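Local coordinates for protein bifunctional amylase/serine protease inhibitor (PDB 1BEA) that inhibits mammalian trypsin and, specifically, activated Hageman factor (factor XIIa), as a monomeric member of the cereal trypsin/alpha-amylase inhibitor family, at residues P13-P18 against Q75-L80; W22-R27 against R92-T97; R27-G32 against E81-C86; Y54-A59 against C104-I109; A59-M64 against C115-G120. One frame throughout, in Å; residues are numbered along the deposited sequence.

Contact 1 (P13-P18 against Q75-L80)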
# COMPACT_ATOMS: atom_id res chain seq x y z
N PRO A 13 10.62 1.16 3.04
CA PRO A 13 10.71 0.74 4.44
C PRO A 13 10.34 -0.71 4.57
O PRO A 13 9.67 -1.26 3.71
CB PRO A 13 9.69 1.61 5.16
CG PRO A 13 9.50 2.77 4.26
CD PRO A 13 9.66 2.25 2.86
N HIS A 14 10.79 -1.37 5.63
CA HIS A 14 10.41 -2.74 5.81
C HIS A 14 8.96 -2.60 6.24
O HIS A 14 8.60 -1.57 6.80
CB HIS A 14 11.24 -3.39 6.90
CG HIS A 14 12.34 -4.25 6.36
ND1 HIS A 14 13.67 -3.91 6.47
CD2 HIS A 14 12.31 -5.40 5.63
CE1 HIS A 14 14.41 -4.80 5.82
NE2 HIS A 14 13.61 -5.71 5.31
N ASN A 15 8.13 -3.58 5.93
CA ASN A 15 6.72 -3.52 6.31
C ASN A 15 6.24 -2.12 5.99
O ASN A 15 5.97 -1.29 6.85
CB ASN A 15 6.62 -3.87 7.79
CG ASN A 15 6.77 -5.37 8.00
OD1 ASN A 15 6.17 -6.17 7.24
ND2 ASN A 15 7.58 -5.77 8.98
N PRO A 16 6.10 -1.86 4.70
CA PRO A 16 5.67 -0.55 4.23
C PRO A 16 4.20 -0.21 4.32
O PRO A 16 3.33 -1.08 4.31
CB PRO A 16 6.14 -0.56 2.79
CG PRO A 16 5.94 -1.94 2.35
CD PRO A 16 6.29 -2.80 3.58
N LEU A 17 3.95 1.10 4.36
CA LEU A 17 2.62 1.67 4.36
C LEU A 17 1.67 1.02 5.39
O LEU A 17 0.53 0.68 5.06
CB LEU A 17 2.05 1.58 2.91
CG LEU A 17 2.96 1.91 1.70
CD1 LEU A 17 2.20 1.65 0.37
CD2 LEU A 17 3.37 3.34 1.75
N PRO A 18 2.10 0.92 6.67
CA PRO A 18 1.31 0.32 7.76
C PRO A 18 -0.05 0.97 7.86
O PRO A 18 -1.03 0.29 8.15
CB PRO A 18 2.11 0.61 9.04
CG PRO A 18 3.47 1.00 8.61
CD PRO A 18 3.36 1.51 7.18
N GLN A 75 11.60 -12.70 6.17
CA GLN A 75 10.18 -12.98 6.34
C GLN A 75 9.39 -12.20 5.28
O GLN A 75 9.88 -11.24 4.69
CB GLN A 75 9.70 -12.54 7.72
CG GLN A 75 9.45 -11.03 7.82
CD GLN A 75 8.13 -10.67 8.50
OE1 GLN A 75 8.10 -9.80 9.37
NE2 GLN A 75 7.03 -11.32 8.09
N LEU A 76 8.15 -12.64 5.08
CA LEU A 76 7.22 -12.06 4.13
C LEU A 76 6.80 -10.66 4.55
O LEU A 76 6.22 -10.48 5.63
CB LEU A 76 5.99 -12.96 4.00
CG LEU A 76 4.78 -12.71 3.09
CD1 LEU A 76 3.81 -11.73 3.79
CD2 LEU A 76 5.25 -12.21 1.73
N GLU A 77 7.08 -9.70 3.68
CA GLU A 77 6.76 -8.29 3.84
C GLU A 77 5.41 -8.01 3.16
O GLU A 77 5.13 -8.56 2.07
CB GLU A 77 7.85 -7.45 3.17
CG GLU A 77 8.30 -6.21 3.92
CD GLU A 77 9.43 -6.48 4.90
OE1 GLU A 77 10.38 -7.22 4.57
OE2 GLU A 77 9.37 -5.94 6.02
N GLY A 78 4.60 -7.20 3.83
CA GLY A 78 3.31 -6.79 3.31
C GLY A 78 2.31 -7.86 2.97
O GLY A 78 2.25 -8.91 3.60
N ARG A 79 1.51 -7.56 1.97
CA ARG A 79 0.46 -8.45 1.48
C ARG A 79 -0.83 -8.35 2.27
O ARG A 79 -0.81 -8.38 3.51
CB ARG A 79 0.91 -9.89 1.49
CG ARG A 79 -0.12 -10.81 0.88
CD ARG A 79 0.47 -12.15 0.46
NE ARG A 79 -0.57 -13.07 -0.04
CZ ARG A 79 -0.66 -13.52 -1.29
NH1 ARG A 79 0.23 -13.15 -2.21
NH2 ARG A 79 -1.66 -14.33 -1.63
N LEU A 80 -1.95 -8.24 1.54
CA LEU A 80 -3.25 -8.15 2.15
C LEU A 80 -3.80 -9.56 2.10
O LEU A 80 -3.88 -10.15 1.03
CB LEU A 80 -4.20 -7.26 1.35
CG LEU A 80 -3.75 -5.88 0.93
CD1 LEU A 80 -4.56 -5.41 -0.30
CD2 LEU A 80 -3.94 -4.93 2.10
O HOH W 1 5.66 -8.62 8.10

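Contact 2 (W22-R27 against R92-T97)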
# COMPACT_ATOMS: atom_id res chain seq x y z
N TRP A 22 -4.51 -0.36 7.05
CA TRP A 22 -5.69 -0.05 7.88
C TRP A 22 -6.71 0.82 7.21
O TRP A 22 -7.90 0.72 7.49
CB TRP A 22 -5.29 0.67 9.18
CG TRP A 22 -4.54 -0.17 10.11
CD1 TRP A 22 -3.46 0.20 10.85
CD2 TRP A 22 -4.73 -1.57 10.33
NE1 TRP A 22 -2.95 -0.89 11.51
CE2 TRP A 22 -3.71 -1.99 11.21
CE3 TRP A 22 -5.66 -2.53 9.87
CZ2 TRP A 22 -3.59 -3.32 11.64
CZ3 TRP A 22 -5.54 -3.82 10.30
CH2 TRP A 22 -4.52 -4.22 11.18
N TYR A 23 -6.23 1.74 6.39
CA TYR A 23 -7.13 2.61 5.65
C TYR A 23 -7.89 1.69 4.65
O TYR A 23 -9.10 1.80 4.49
CB TYR A 23 -6.33 3.69 4.92
CG TYR A 23 -7.13 4.52 3.94
CD1 TYR A 23 -8.46 4.85 4.21
CD2 TYR A 23 -6.55 5.01 2.78
CE1 TYR A 23 -9.19 5.64 3.35
CE2 TYR A 23 -7.29 5.81 1.90
CZ TYR A 23 -8.60 6.13 2.19
OH TYR A 23 -9.36 6.91 1.33
N VAL A 24 -7.18 0.77 4.03
CA VAL A 24 -7.78 -0.14 3.09
C VAL A 24 -8.76 -1.10 3.75
O VAL A 24 -9.81 -1.38 3.16
CB VAL A 24 -6.71 -0.97 2.37
CG1 VAL A 24 -7.34 -2.14 1.67
CG2 VAL A 24 -6.01 -0.09 1.36
N THR A 25 -8.45 -1.63 4.93
CA THR A 25 -9.38 -2.58 5.58
C THR A 25 -10.60 -1.87 6.19
O THR A 25 -11.69 -2.48 6.39
CB THR A 25 -8.70 -3.40 6.69
OG1 THR A 25 -8.12 -2.53 7.67
CG2 THR A 25 -7.65 -4.26 6.12
N SER A 26 -10.43 -0.59 6.49
CA SER A 26 -11.49 0.18 7.06
C SER A 26 -12.61 0.16 6.06
O SER A 26 -13.73 -0.24 6.38
CB SER A 26 -11.04 1.60 7.28
OG SER A 26 -10.20 1.65 8.42
N ARG A 27 -12.26 0.56 4.84
CA ARG A 27 -13.20 0.63 3.72
C ARG A 27 -13.75 -0.68 3.17
O ARG A 27 -14.95 -0.87 3.04
CB ARG A 27 -12.59 1.43 2.58
CG ARG A 27 -13.54 1.58 1.41
CD ARG A 27 -13.25 2.83 0.62
NE ARG A 27 -14.17 3.12 -0.49
CZ ARG A 27 -14.77 2.23 -1.29
NH1 ARG A 27 -14.62 0.92 -1.14
NH2 ARG A 27 -15.54 2.67 -2.28
N ARG A 92 -7.56 -5.61 -2.39
CA ARG A 92 -6.60 -5.35 -3.47
C ARG A 92 -7.09 -4.29 -4.46
O ARG A 92 -6.38 -3.33 -4.81
CB ARG A 92 -6.40 -6.62 -4.28
CG ARG A 92 -5.20 -7.43 -3.92
CD ARG A 92 -4.99 -8.51 -4.96
NE ARG A 92 -3.75 -8.35 -5.72
CZ ARG A 92 -3.66 -7.81 -6.92
NH1 ARG A 92 -4.72 -7.34 -7.53
NH2 ARG A 92 -2.51 -7.78 -7.54
N GLY A 93 -8.31 -4.50 -4.94
CA GLY A 93 -8.89 -3.56 -5.87
C GLY A 93 -8.80 -2.15 -5.33
O GLY A 93 -8.35 -1.24 -6.00
N PHE A 94 -9.21 -1.95 -4.09
CA PHE A 94 -9.16 -0.61 -3.56
C PHE A 94 -7.76 -0.10 -3.29
O PHE A 94 -7.51 1.10 -3.41
CB PHE A 94 -9.96 -0.52 -2.28
CG PHE A 94 -9.83 0.80 -1.60
CD1 PHE A 94 -10.29 1.96 -2.24
CD2 PHE A 94 -9.20 0.92 -0.36
CE1 PHE A 94 -10.11 3.21 -1.65
CE2 PHE A 94 -9.01 2.15 0.24
CZ PHE A 94 -9.47 3.30 -0.41
N ALA A 95 -6.85 -0.99 -2.90
CA ALA A 95 -5.48 -0.57 -2.59
C ALA A 95 -4.77 -0.05 -3.83
O ALA A 95 -3.92 0.82 -3.74
CB ALA A 95 -4.68 -1.74 -2.02
N ALA A 96 -5.11 -0.60 -4.99
CA ALA A 96 -4.46 -0.17 -6.21
C ALA A 96 -4.74 1.29 -6.59
O ALA A 96 -3.99 1.87 -7.37
CB ALA A 96 -4.83 -1.12 -7.32
N THR A 97 -5.78 1.90 -6.01
CA THR A 97 -6.17 3.29 -6.32
C THR A 97 -5.55 4.34 -5.43
O THR A 97 -5.78 5.53 -5.58
CB THR A 97 -7.72 3.53 -6.22
OG1 THR A 97 -8.07 3.91 -4.89
CG2 THR A 97 -8.48 2.27 -6.58

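Contact 3 (R27-G32 against E81-C86)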
# COMPACT_ATOMS: atom_id res chain seq x y z
N ARG A 27 -12.26 0.56 4.84
CA ARG A 27 -13.20 0.63 3.72
C ARG A 27 -13.75 -0.68 3.17
O ARG A 27 -14.95 -0.87 3.04
CB ARG A 27 -12.59 1.43 2.58
CG ARG A 27 -13.54 1.58 1.41
CD ARG A 27 -13.25 2.83 0.62
NE ARG A 27 -14.17 3.12 -0.49
CZ ARG A 27 -14.77 2.23 -1.29
NH1 ARG A 27 -14.62 0.92 -1.14
NH2 ARG A 27 -15.54 2.67 -2.28
N THR A 28 -12.89 -1.61 2.83
CA THR A 28 -13.36 -2.86 2.26
C THR A 28 -13.88 -3.87 3.28
O THR A 28 -14.87 -4.55 3.02
CB THR A 28 -12.27 -3.49 1.45
OG1 THR A 28 -11.22 -3.93 2.33
CG2 THR A 28 -11.74 -2.45 0.45
N CYS A 29 -13.20 -3.97 4.41
CA CYS A 29 -13.64 -4.91 5.41
C CYS A 29 -14.42 -4.29 6.53
O CYS A 29 -15.06 -5.05 7.28
CB CYS A 29 -12.46 -5.61 6.05
SG CYS A 29 -11.31 -6.30 4.87
N GLY A 30 -14.39 -2.97 6.70
CA GLY A 30 -15.13 -2.39 7.82
C GLY A 30 -14.39 -2.48 9.17
O GLY A 30 -14.97 -2.26 10.22
N ILE A 31 -13.11 -2.83 9.15
CA ILE A 31 -12.36 -2.88 10.38
C ILE A 31 -11.06 -2.08 10.29
O ILE A 31 -10.35 -2.09 9.27
CB ILE A 31 -12.03 -4.32 10.84
CG1 ILE A 31 -10.99 -4.90 9.90
CG2 ILE A 31 -13.34 -5.20 10.98
CD1 ILE A 31 -9.64 -4.83 10.49
N GLY A 32 -10.76 -1.35 11.35
CA GLY A 32 -9.55 -0.56 11.34
C GLY A 32 -9.50 0.20 12.65
O GLY A 32 -10.30 -0.07 13.57
N GLU A 81 -4.19 -10.08 3.26
CA GLU A 81 -4.76 -11.40 3.34
C GLU A 81 -6.24 -11.36 3.69
O GLU A 81 -6.79 -10.30 3.96
CB GLU A 81 -4.01 -12.24 4.36
CG GLU A 81 -2.65 -12.69 3.87
CD GLU A 81 -2.72 -13.42 2.54
OE1 GLU A 81 -3.59 -13.10 1.69
OE2 GLU A 81 -1.91 -14.34 2.33
N ASP A 82 -6.86 -12.52 3.72
CA ASP A 82 -8.28 -12.58 4.02
C ASP A 82 -8.60 -12.29 5.46
O ASP A 82 -7.88 -12.67 6.37
CB ASP A 82 -8.82 -13.95 3.66
CG ASP A 82 -8.92 -14.15 2.17
OD1 ASP A 82 -7.94 -14.62 1.57
OD2 ASP A 82 -9.99 -13.84 1.61
N LEU A 83 -9.71 -11.60 5.65
CA LEU A 83 -10.17 -11.26 6.98
C LEU A 83 -11.55 -11.87 6.98
O LEU A 83 -12.21 -11.95 5.94
CB LEU A 83 -10.21 -9.76 7.14
CG LEU A 83 -8.79 -9.23 7.40
CD1 LEU A 83 -8.83 -7.77 7.81
CD2 LEU A 83 -8.14 -10.06 8.50
N PRO A 84 -12.02 -12.34 8.14
CA PRO A 84 -13.35 -12.93 8.14
C PRO A 84 -14.28 -12.13 7.25
O PRO A 84 -14.35 -10.92 7.38
CB PRO A 84 -13.76 -12.86 9.60
CG PRO A 84 -12.49 -13.00 10.32
CD PRO A 84 -11.43 -12.32 9.49
N GLY A 85 -14.96 -12.80 6.33
CA GLY A 85 -15.89 -12.11 5.45
C GLY A 85 -15.40 -10.86 4.73
O GLY A 85 -16.15 -9.88 4.60
N CYS A 86 -14.15 -10.91 4.24
CA CYS A 86 -13.52 -9.81 3.50
C CYS A 86 -12.33 -10.38 2.75
O CYS A 86 -11.17 -10.28 3.17
CB CYS A 86 -13.06 -8.73 4.44
SG CYS A 86 -12.41 -7.34 3.50

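Contact 4 (Y54-A59 against C104-I109)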
# COMPACT_ATOMS: atom_id res chain seq x y z
N TYR A 54 9.75 7.20 -7.76
CA TYR A 54 10.01 6.01 -8.60
C TYR A 54 9.65 4.65 -7.98
O TYR A 54 9.42 3.68 -8.71
CB TYR A 54 11.47 5.96 -9.10
CG TYR A 54 12.53 6.17 -8.04
CD1 TYR A 54 12.89 7.46 -7.62
CD2 TYR A 54 13.19 5.07 -7.46
CE1 TYR A 54 13.87 7.67 -6.64
CE2 TYR A 54 14.19 5.26 -6.46
CZ TYR A 54 14.53 6.56 -6.06
OH TYR A 54 15.51 6.75 -5.08
N CYS A 55 9.60 4.59 -6.65
CA CYS A 55 9.27 3.35 -5.93
C CYS A 55 7.83 3.30 -5.42
O CYS A 55 7.45 2.29 -4.82
CB CYS A 55 10.15 3.18 -4.69
SG CYS A 55 11.93 2.96 -5.00
N ARG A 56 7.02 4.33 -5.66
CA ARG A 56 5.68 4.33 -5.11
C ARG A 56 4.79 3.17 -5.54
O ARG A 56 4.15 2.54 -4.70
CB ARG A 56 5.04 5.69 -5.33
CG ARG A 56 5.47 6.67 -4.24
CD ARG A 56 5.28 8.11 -4.62
NE ARG A 56 5.99 9.07 -3.76
CZ ARG A 56 6.12 10.36 -4.05
NH1 ARG A 56 5.59 10.83 -5.16
NH2 ARG A 56 6.78 11.19 -3.26
N CYS A 57 4.78 2.83 -6.82
CA CYS A 57 3.94 1.71 -7.27
C CYS A 57 4.42 0.37 -6.71
O CYS A 57 3.64 -0.54 -6.42
CB CYS A 57 3.92 1.64 -8.80
SG CYS A 57 3.13 3.02 -9.69
N THR A 58 5.72 0.24 -6.58
CA THR A 58 6.28 -0.97 -6.05
C THR A 58 5.85 -1.11 -4.58
O THR A 58 5.46 -2.18 -4.13
CB THR A 58 7.79 -0.91 -6.19
OG1 THR A 58 8.10 -0.81 -7.59
CG2 THR A 58 8.46 -2.16 -5.65
N ALA A 59 5.93 -0.02 -3.83
CA ALA A 59 5.53 -0.06 -2.43
C ALA A 59 4.08 -0.57 -2.40
O ALA A 59 3.77 -1.49 -1.66
CB ALA A 59 5.63 1.29 -1.88
N CYS A 104 -4.66 9.61 -2.91
CA CYS A 104 -3.56 10.46 -2.45
C CYS A 104 -3.01 11.44 -3.46
O CYS A 104 -2.34 12.40 -3.09
CB CYS A 104 -2.39 9.59 -1.94
SG CYS A 104 -2.72 8.62 -0.43
N ASN A 105 -3.30 11.20 -4.72
CA ASN A 105 -2.82 12.04 -5.82
C ASN A 105 -1.31 12.27 -5.78
O ASN A 105 -0.84 13.41 -5.65
CB ASN A 105 -3.51 13.38 -5.86
CG ASN A 105 -3.37 14.03 -7.20
OD1 ASN A 105 -3.64 15.20 -7.36
ND2 ASN A 105 -2.94 13.25 -8.18
N LEU A 106 -0.57 11.18 -5.92
CA LEU A 106 0.88 11.27 -5.89
C LEU A 106 1.49 10.76 -7.18
O LEU A 106 1.10 9.71 -7.70
CB LEU A 106 1.42 10.46 -4.72
CG LEU A 106 1.20 11.11 -3.36
CD1 LEU A 106 1.21 10.04 -2.28
CD2 LEU A 106 2.28 12.16 -3.15
N ALA A 107 2.47 11.51 -7.68
CA ALA A 107 3.17 11.15 -8.91
C ALA A 107 4.08 9.92 -8.70
O ALA A 107 4.64 9.70 -7.63
CB ALA A 107 4.01 12.37 -9.39
N THR A 108 4.22 9.11 -9.74
CA THR A 108 5.07 7.95 -9.67
C THR A 108 6.21 8.08 -10.67
O THR A 108 6.63 9.17 -11.05
CB THR A 108 4.26 6.68 -9.96
OG1 THR A 108 3.79 6.70 -11.32
CG2 THR A 108 3.09 6.63 -9.04
N ILE A 109 6.71 6.94 -11.10
CA ILE A 109 7.83 6.92 -12.03
C ILE A 109 7.47 7.56 -13.37
O ILE A 109 8.34 8.10 -14.06
CB ILE A 109 8.30 5.48 -12.25
CG1 ILE A 109 9.55 5.46 -13.11
CG2 ILE A 109 7.24 4.70 -12.88
CD1 ILE A 109 10.34 4.22 -12.91
O HOH W 2 6.31 4.28 -9.24

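Contact 5 (A59-M64 against C115-G120)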
# COMPACT_ATOMS: atom_id res chain seq x y z
N ALA A 59 5.93 -0.02 -3.83
CA ALA A 59 5.53 -0.06 -2.43
C ALA A 59 4.08 -0.57 -2.40
O ALA A 59 3.77 -1.49 -1.66
CB ALA A 59 5.63 1.29 -1.88
N LEU A 60 3.20 0.04 -3.21
CA LEU A 60 1.79 -0.35 -3.30
C LEU A 60 1.69 -1.84 -3.58
O LEU A 60 0.93 -2.61 -2.93
CB LEU A 60 1.13 0.37 -4.47
CG LEU A 60 0.48 1.69 -4.16
CD1 LEU A 60 -0.62 2.03 -5.19
CD2 LEU A 60 -0.09 1.59 -2.77
N SER A 61 2.44 -2.27 -4.57
CA SER A 61 2.43 -3.67 -4.91
C SER A 61 2.89 -4.57 -3.74
O SER A 61 2.33 -5.64 -3.48
CB SER A 61 3.31 -3.87 -6.12
OG SER A 61 3.33 -5.24 -6.48
N ILE A 62 3.90 -4.16 -3.01
CA ILE A 62 4.34 -4.99 -1.91
C ILE A 62 3.20 -5.04 -0.89
O ILE A 62 2.89 -6.07 -0.34
CB ILE A 62 5.61 -4.40 -1.32
CG1 ILE A 62 6.76 -4.72 -2.30
CG2 ILE A 62 5.86 -4.93 0.12
CD1 ILE A 62 8.11 -4.12 -1.97
N LEU A 63 2.56 -3.92 -0.67
CA LEU A 63 1.48 -3.91 0.27
C LEU A 63 0.35 -4.80 -0.22
O LEU A 63 -0.20 -5.57 0.57
CB LEU A 63 0.97 -2.48 0.52
CG LEU A 63 -0.28 -2.44 1.39
CD1 LEU A 63 0.17 -2.60 2.87
CD2 LEU A 63 -1.13 -1.14 1.19
N MET A 64 0.01 -4.76 -1.50
CA MET A 64 -1.10 -5.58 -1.96
C MET A 64 -0.81 -7.08 -1.93
O MET A 64 -1.54 -7.90 -1.35
CB MET A 64 -1.47 -5.23 -3.39
CG MET A 64 -2.13 -3.90 -3.61
SD MET A 64 -2.06 -3.33 -5.39
CE MET A 64 -2.99 -4.67 -6.24
N CYS A 115 -0.57 3.98 -11.40
CA CYS A 115 0.22 2.74 -11.38
C CYS A 115 -0.48 1.73 -12.26
O CYS A 115 -1.16 0.84 -11.79
CB CYS A 115 0.29 2.19 -9.97
SG CYS A 115 1.29 3.24 -8.88
N PRO A 116 -0.27 1.85 -13.56
CA PRO A 116 -0.85 1.01 -14.63
C PRO A 116 -0.68 -0.53 -14.59
O PRO A 116 -1.50 -1.27 -15.15
CB PRO A 116 -0.28 1.61 -15.92
CG PRO A 116 0.89 2.48 -15.48
CD PRO A 116 0.61 2.91 -14.08
N TRP A 117 0.35 -1.00 -13.92
CA TRP A 117 0.59 -2.44 -13.91
C TRP A 117 0.25 -3.09 -12.58
O TRP A 117 0.05 -4.29 -12.53
CB TRP A 117 2.05 -2.69 -14.22
CG TRP A 117 2.95 -2.15 -13.14
CD1 TRP A 117 3.44 -0.87 -13.03
CD2 TRP A 117 3.46 -2.87 -12.01
NE1 TRP A 117 4.23 -0.75 -11.91
CE2 TRP A 117 4.27 -1.96 -11.26
CE3 TRP A 117 3.33 -4.20 -11.56
CZ2 TRP A 117 4.93 -2.35 -10.09
CZ3 TRP A 117 3.99 -4.58 -10.39
CH2 TRP A 117 4.78 -3.65 -9.67
N ILE A 118 0.19 -2.27 -11.53
CA ILE A 118 -0.07 -2.71 -10.17
C ILE A 118 -1.13 -3.77 -10.03
O ILE A 118 -0.82 -4.93 -9.76
CB ILE A 118 -0.44 -1.49 -9.26
CG1 ILE A 118 0.83 -0.87 -8.72
CG2 ILE A 118 -1.27 -1.90 -8.06
CD1 ILE A 118 1.86 -1.91 -8.40
N LEU A 119 -2.38 -3.39 -10.24
CA LEU A 119 -3.49 -4.31 -10.08
C LEU A 119 -3.46 -5.52 -11.01
O LEU A 119 -3.55 -5.37 -12.22
CB LEU A 119 -4.79 -3.56 -10.25
CG LEU A 119 -5.94 -4.34 -9.63
CD1 LEU A 119 -6.47 -3.60 -8.40
CD2 LEU A 119 -7.01 -4.55 -10.69
N GLY A 120 -3.37 -6.71 -10.43
CA GLY A 120 -3.33 -7.90 -11.26
C GLY A 120 -2.15 -8.01 -12.24
O GLY A 120 -1.25 -7.13 -12.24
O HOH W 3 0.87 -5.81 -7.43

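Contact 1 (P13-P18 against Q75-L80)
Asn15 and Glu77 meet where two irregular loops pass, and they illustrate how one carboxylate can hold a neighbouring loop. The polar part comes first. The backbone N of Asn15 donates to Glu77 OE2 over 2.7 Å, on the anti side of the carboxylate and 29° out of its plane; at 131° the bond is short but visibly bent. The Glu77 chain bends about CB-CG (chi2 89°), which brings OE2 to the backbone N of Asn15, and the two side chains cross at about a right angle. A second polar link is indirect: a water lies within bonding distance of both loops, 2.6 Å from Asn15 OD1 and 3.1 Å from Leu76 O, though it may not serve both at once.

The apolar part is small. Pro16 CD lies 4.0 Å from Glu77 CG, the ring resting on the aliphatic portion of the acid, while Pro16 itself leans on Ile62 of helix 56-65. With only a methyl group at Glu77, as in alanine, the N-H of Asn15 is likely to lose its mate and Pro16 this methylene support. Glu77 is buried and its backbone also pairs with Ala67, so the acid belongs to a braced loop. The chemistry implies a polar clasp, one direct bond and possibly a water bridge, joining the approach to helix 18-29 to the long connection that follows helix 56-65.

Contact 2 (W22-R27 against R92-T97)
Helices 18-29 and 88-95 come together with the CA atoms of Val24 and Ala95 6.1 Å apart, an approach close enough for small side chains to touch directly. Phe94 carries most of the interface. With its CG anti to the backbone N (chi1 174°), the ring reaches across to helix 18-29 and is met there by three residues. Tyr23 presents a face to the edge of Phe94 in a T-shaped pair, centroids 5.5 Å apart and planes at 83°; Phe94 CZ is the atom that points in, 3.9 Å from Tyr23 CZ. Over one face of the Phe94 ring lies CD of the extended Arg27 chain, in a CH-pi contact 4.0 Å from the centroid. Val24 CG2 completes the setting, 3.8 Å from Phe94 CD2, and also touches Ala95 CB at 4.0 Å.

Beyond these side chains, Tyr23 OH is hydrogen-bonded to Glu103, and the Tyr23 side chain packs on Leu40 and Lys41 of helix 37-49. No hydrogen bond crosses between the two segments. The chemistry therefore implies cohesion by aromatic and aliphatic packing, with the buried Tyr23 hydroxyl satisfied by Glu103 and Arg27 lending its CD methylene to the ring while its guanidinium runs on nearly parallel to the ring plane (11°).

Contact 3 (R27-G32 against E81-C86)
Cys29 and Cys86 point their side chains at each other and close a disulfide, SG to SG 2.0 Å, with the C-S-S-C torsion at -68°. The two halves arrive differently: Cys29 SG sits beside its own backbone N, whereas Cys86 SG stands anti to its N (chi1 -175°), extending from the loop toward the last turn of helix 18-29. Leu83 lies next to the bridge, its CD1 4.1 Å from Cys29 SG. The same methyl meets Ile31 CD1 at 4.1 Å, the two branched chains crossing at a slant, and so touches both at once. On the helix, Thr28 OG1 approaches Cys86 SG to 3.8 Å, but its hydrogen bond goes to Val24 O.

Backbone shape sets up these orientations. Gly30 leaves the helix with positive phi, and Ile31 follows with its side chain directed at the loop. Opposite, Leu83 to Cys86 form a type II beta turn, closed by a weak bond from Cys86 N to Leu83 O, 2.8 Å, with Leu83 N also bonded to Cys86 O. A disulfide tying a helix end to a long loop is in keeping with the cysteine-rich, all-helical fold of the cereal trypsin/alpha-amylase inhibitors; here it lies a few residues before Arg34-Leu35, the bond cleaved by target proteases.

Contact 4 (Y54-A59 against C104-I109)
Arg56 reaches from the start of helix 56-65 to the carbonyl of Ala107, and this is the direct hydrogen bond of the contact: NH1 to O, 2.9 Å, with an angle of 148° at the hydrogen. The oxygen lies near the guanidinium plane and the donor lies in the carbonyl plane, so both flat groups are used in their preferred directions. Leu106 CD2 sits over one face of the guanidinium, 4.1 Å from NH1. Beside this, Cys57 SG packs on Thr108 CG2 at 3.7 Å, and Tyr54 CA rests 4.1 Å from Ile109 CB. A water joins the backbones as well, accepting from Cys57 N at 3.2 Å and from Ile109 N at 3.3 Å.

The next shell explains why these groups hold their places. An extended chain from CG to NE carries the Arg56 guanidinium to a cluster of carbonyls, where NE bonds to Ile51 O and NH2 to Ala49 O. Thr108 OG1 is engaged with the carbonyls of Val112 and Glu114, and Cys57 is joined by a disulfide to Cys115. The chemistry implies that a single cation, shared among several backbone carbonyls, gathers the end of helix 37-49, its following loop and the 104-109 loop, while its positive charge is probably eased by their carbonyl dipoles.

Contact 5 (A59-M64 against C115-G120)
Ile118 meets helix 56-65 with two different branches, and its torsions decide which residue each one finds. CG2 stands anti to the backbone N and is directed at the end of Met64, where it lies 3.7 Å from CE; its approach to the sulfur is modelled unusually short and carries no weight. The other branch folds back (chi2 -37°, away from a staggered value), placing CD1 3.3 Å from Ser61 CB, tighter than usual for two carbons. The packing here is close and the isoleucine appears somewhat strained. Met64 answers with a chain that runs out from the helix and bends at its end (chi3 61°), so that CE curls past Ile118 CG2 to lie 3.9 Å from Leu119 CA. Leu60 adds a looser touch, its CD1 4.3 Å from Cys115 SG.

Ser61 OG is directed away from its own backbone N, near the indole of Trp117, whose CH2 is 3.8 Å from it. Its polar need is met by a water, to which OG donates over 2.7 Å and which in turn donates to Ile118 O over 3.0 Å. Trp117 and Leu119 are poorly ordered, and their positions should be read with that in mind. Cutting Ile118 back to alanine would probably open a gap beside Met64 and Ser61 and take one wall from the methionine tip.

Outside the pair of segments, Met64 also packs on Arg92 and Ala95 of helix 88-95, and Cys115 is bonded to Cys57 one turn back along helix 56-65. The arrangement is that of a C-terminal tail, part of the C-terminal propeptide, pinned by a disulfide and laid against a helix of the compact, disulfide-rich prolamin-type fold.

In the fold
Contacts 1 to 5 show how a fold of four helices and no strands, spaced by long loops, is closed by contacts between distant parts of the chain. Helix 18-29 serves contacts 2 and 3, whose centres are about 9 Å apart; helix 56-65 serves contacts 4 and 5, with centres about 10 Å apart and joined by the Cys57-Cys115 disulfide. Contacts 3 and 4 lie on opposite sides of the chain's centre, their own centres about 24 Å apart. Contact 1 touches contacts 2, 4 and 5, and contacts 2 and 5 also touch each other. Contact 3 falls within the span of contact 2, while every other pair alternates along the sequence. Such interleaving ties the helices together repeatedly, consistent with a compact inhibitor scaffold.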